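Local coordinates for histidine triad protein (Plasmodium falciparum 3D7, PDB 5CS2) that probably hydrolyses diadenosine triphosphate to AMP and ADP as a histidine triad enzyme of the Fhit type, and is bound by the antimalarial natural product cyclomarin A, at residues L92-T96 / I120-I124. Sequence-based numbering, arbitrary orientation.
Sequences LFNTT and IPRKI
Thr95 turns OG1 opposite its own backbone N (chi1 -171°), where the hydroxyl meets the carbonyl of Arg122, while Lys123, with CG on the far side from its carbonyl carbon (chi1 -73°), runs out extended to the C-terminal end of helix 72-93. There Lys123 NZ donates to Phe93 O at 2.8 Å, lying in the plane of that carbonyl, and the terminal methylene comes along, with Lys123 CE 3.2 Å from Phe93 O. A positive charge at this helix end would be favoured by the helix dipole. Asn94, with positive phi, takes the chain out of the helix and swings Thr95 toward the strand. The second bond runs from Thr95 OG1 to Arg122 O, 2.7 Å, with the donor tilted 18° from the carbonyl plane; Thr95 OG1 also accepts from the backbone N of Asp97, so two bonds fix the hydroxyl. Beside these polar links, Thr95 CG2 sits 3.9 Å from Pro121 CB, the two side chains crossing nearly at right angles, and Phe93 CB packs 4.3 Å from Pro121 CB. The Arg122 side chain leads away, NH1 hydrogen-bonding Ser99 OG and NH2 forming a salt bridge with Asp126. The end of helix 72-93 and the turn into strand 97-104 are thus both tied to the end of its antiparallel neighbour 116-122, which carries His116 and His118 of the histidine triad motif, and to the residue after it, in the helix-and-sheet framework of the HIT fold.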
ATOM      1  N   LEU A  92      12.162  16.071  -0.196  1.00 32.49           N
ATOM      2  CA  LEU A  92      12.343  16.826  -1.448  1.00 32.02           C
ATOM      3  C   LEU A  92      11.239  17.823  -1.802  1.00 35.84           C
ATOM      4  O   LEU A  92      11.544  18.907  -2.307  1.00 36.03           O
ATOM      5  CB  LEU A  92      12.553  15.865  -2.649  1.00 31.77           C
ATOM      6  CG  LEU A  92      13.862  15.107  -2.717  1.00 35.16           C
ATOM      7  CD1 LEU A  92      13.810  14.088  -3.840  1.00 34.40           C
ATOM      8  CD2 LEU A  92      15.060  16.068  -2.952  1.00 36.89           C
ATOM      9  N   PHE A  93       9.965  17.450  -1.599  1.00 30.21           N
ATOM     10  CA  PHE A  93       8.813  18.274  -1.947  1.00 29.62           C
ATOM     11  C   PHE A  93       8.271  19.079  -0.760  1.00 33.22           C
ATOM     12  O   PHE A  93       7.292  19.801  -0.916  1.00 35.03           O
ATOM     13  CB  PHE A  93       7.721  17.409  -2.629  1.00 31.73           C
ATOM     14  CG  PHE A  93       8.100  17.133  -4.069  1.00 33.23           C
ATOM     15  CD1 PHE A  93       9.030  16.144  -4.386  1.00 35.53           C
ATOM     16  CD2 PHE A  93       7.610  17.931  -5.097  1.00 35.27           C
ATOM     17  CE1 PHE A  93       9.454  15.958  -5.708  1.00 36.09           C
ATOM     18  CE2 PHE A  93       8.031  17.736  -6.419  1.00 38.16           C
ATOM     19  CZ  PHE A  93       8.947  16.746  -6.713  1.00 36.07           C
ATOM     20  N   ASN A  94       8.949  19.012   0.388  1.00 30.04           N
ATOM     21  CA  ASN A  94       8.620  19.699   1.647  1.00 30.71           C
ATOM     22  C   ASN A  94       7.159  19.445   2.063  1.00 34.94           C
ATOM     23  O   ASN A  94       6.307  20.348   2.082  1.00 35.51           O
ATOM     24  CB  ASN A  94       9.001  21.191   1.589  1.00 34.73           C
ATOM     25  CG  ASN A  94      10.471  21.390   1.296  1.00 51.09           C
ATOM     26  OD1 ASN A  94      11.350  20.782   1.926  1.00 39.17           O
ATOM     27  ND2 ASN A  94      10.765  22.173   0.274  1.00 51.05           N
ATOM     28  N   THR A  95       6.862  18.161   2.304  1.00 28.24           N
ATOM     29  CA  THR A  95       5.527  17.752   2.725  1.00 27.43           C
ATOM     30  C   THR A  95       5.587  16.534   3.581  1.00 30.63           C
ATOM     31  O   THR A  95       6.536  15.745   3.527  1.00 29.43           O
ATOM     32  CB  THR A  95       4.515  17.601   1.554  1.00 34.61           C
ATOM     33  OG1 THR A  95       3.203  17.417   2.115  1.00 34.98           O
ATOM     34  CG2 THR A  95       4.852  16.424   0.613  1.00 33.05           C
ATOM     35  N   THR A  96       4.557  16.383   4.393  1.00 26.89           N
ATOM     36  CA  THR A  96       4.462  15.225   5.249  1.00 25.29           C
ATOM     37  C   THR A  96       3.281  14.377   4.730  1.00 25.12           C
ATOM     38  O   THR A  96       3.057  13.304   5.272  1.00 25.14           O
ATOM     39  CB  THR A  96       4.182  15.687   6.695  1.00 31.45           C
ATOM     40  OG1 THR A  96       2.930  16.376   6.722  1.00 30.13           O
ATOM     41  CG2 THR A  96       5.303  16.598   7.251  1.00 31.16           C
ATOM     42  N   ILE A 120       1.783  10.161  -4.391  1.00 18.99           N
ATOM     43  CA  ILE A 120       1.522  11.547  -4.812  1.00 19.84           C
ATOM     44  C   ILE A 120       1.680  12.472  -3.621  1.00 22.84           C
ATOM     45  O   ILE A 120       0.834  12.479  -2.711  1.00 21.96           O
ATOM     46  CB  ILE A 120       0.150  11.754  -5.514  1.00 23.44           C
ATOM     47  CG1 ILE A 120      -0.113  10.716  -6.632  1.00 24.14           C
ATOM     48  CG2 ILE A 120       0.027  13.205  -6.052  1.00 25.17           C
ATOM     49  CD1 ILE A 120      -1.563  10.398  -6.902  1.00 31.31           C
ATOM     50  N   PRO A 121       2.699  13.341  -3.638  1.00 22.15           N
ATOM     51  CA  PRO A 121       2.856  14.308  -2.535  1.00 21.94           C
ATOM     52  C   PRO A 121       1.648  15.229  -2.521  1.00 27.39           C
ATOM     53  O   PRO A 121       1.107  15.542  -3.582  1.00 28.59           O
ATOM     54  CB  PRO A 121       4.129  15.077  -2.922  1.00 23.33           C
ATOM     55  CG  PRO A 121       4.867  14.143  -3.847  1.00 26.74           C
ATOM     56  CD  PRO A 121       3.765  13.506  -4.646  1.00 22.82           C
ATOM     57  N   ARG A 122       1.173  15.603  -1.324  1.00 25.44           N
ATOM     58  CA  ARG A 122      -0.026  16.445  -1.201  1.00 25.56           C
ATOM     59  C   ARG A 122       0.224  17.737  -0.403  1.00 31.24           C
ATOM     60  O   ARG A 122       0.952  17.717   0.585  1.00 31.48           O
ATOM     61  CB  ARG A 122      -1.159  15.653  -0.529  1.00 25.99           C
ATOM     62  CG  ARG A 122      -1.618  14.387  -1.271  1.00 28.34           C
ATOM     63  CD  ARG A 122      -2.011  14.637  -2.707  1.00 23.24           C
ATOM     64  NE  ARG A 122      -3.108  15.598  -2.829  1.00 24.88           N
ATOM     65  CZ  ARG A 122      -4.394  15.272  -2.758  1.00 37.62           C
ATOM     66  NH1 ARG A 122      -4.757  14.005  -2.585  1.00 27.84           N
ATOM     67  NH2 ARG A 122      -5.329  16.209  -2.868  1.00 30.82           N
ATOM     68  N   LYS A 123      -0.402  18.850  -0.845  1.00 29.88           N
ATOM     69  CA  LYS A 123      -0.332  20.188  -0.224  1.00 30.32           C
ATOM     70  C   LYS A 123      -1.720  20.846  -0.173  1.00 32.78           C
ATOM     71  O   LYS A 123      -2.621  20.424  -0.901  1.00 32.16           O
ATOM     72  CB  LYS A 123       0.674  21.072  -0.984  1.00 33.17           C
ATOM     73  CG  LYS A 123       2.121  20.674  -0.731  1.00 43.80           C
ATOM     74  CD  LYS A 123       3.045  21.077  -1.875  1.00 52.16           C
ATOM     75  CE  LYS A 123       4.468  21.179  -1.378  1.00 59.73           C
ATOM     76  NZ  LYS A 123       5.460  21.252  -2.485  1.00 64.34           N
ATOM     77  N   ILE A 124      -1.909  21.865   0.694  1.00 32.13           N
ATOM     78  CA  ILE A 124      -3.202  22.575   0.831  1.00 32.86           C
ATOM     79  C   ILE A 124      -3.727  23.088  -0.518  1.00 38.60           C
ATOM     80  O   ILE A 124      -2.991  23.731  -1.277  1.00 38.26           O
ATOM     81  CB  ILE A 124      -3.172  23.706   1.908  1.00 36.47           C
ATOM     82  CG1 ILE A 124      -2.721  23.174   3.283  1.00 36.99           C
ATOM     83  CG2 ILE A 124      -4.535  24.453   2.011  1.00 37.82           C
ATOM     84  CD1 ILE A 124      -2.227  24.249   4.298  1.00 45.17           C
TER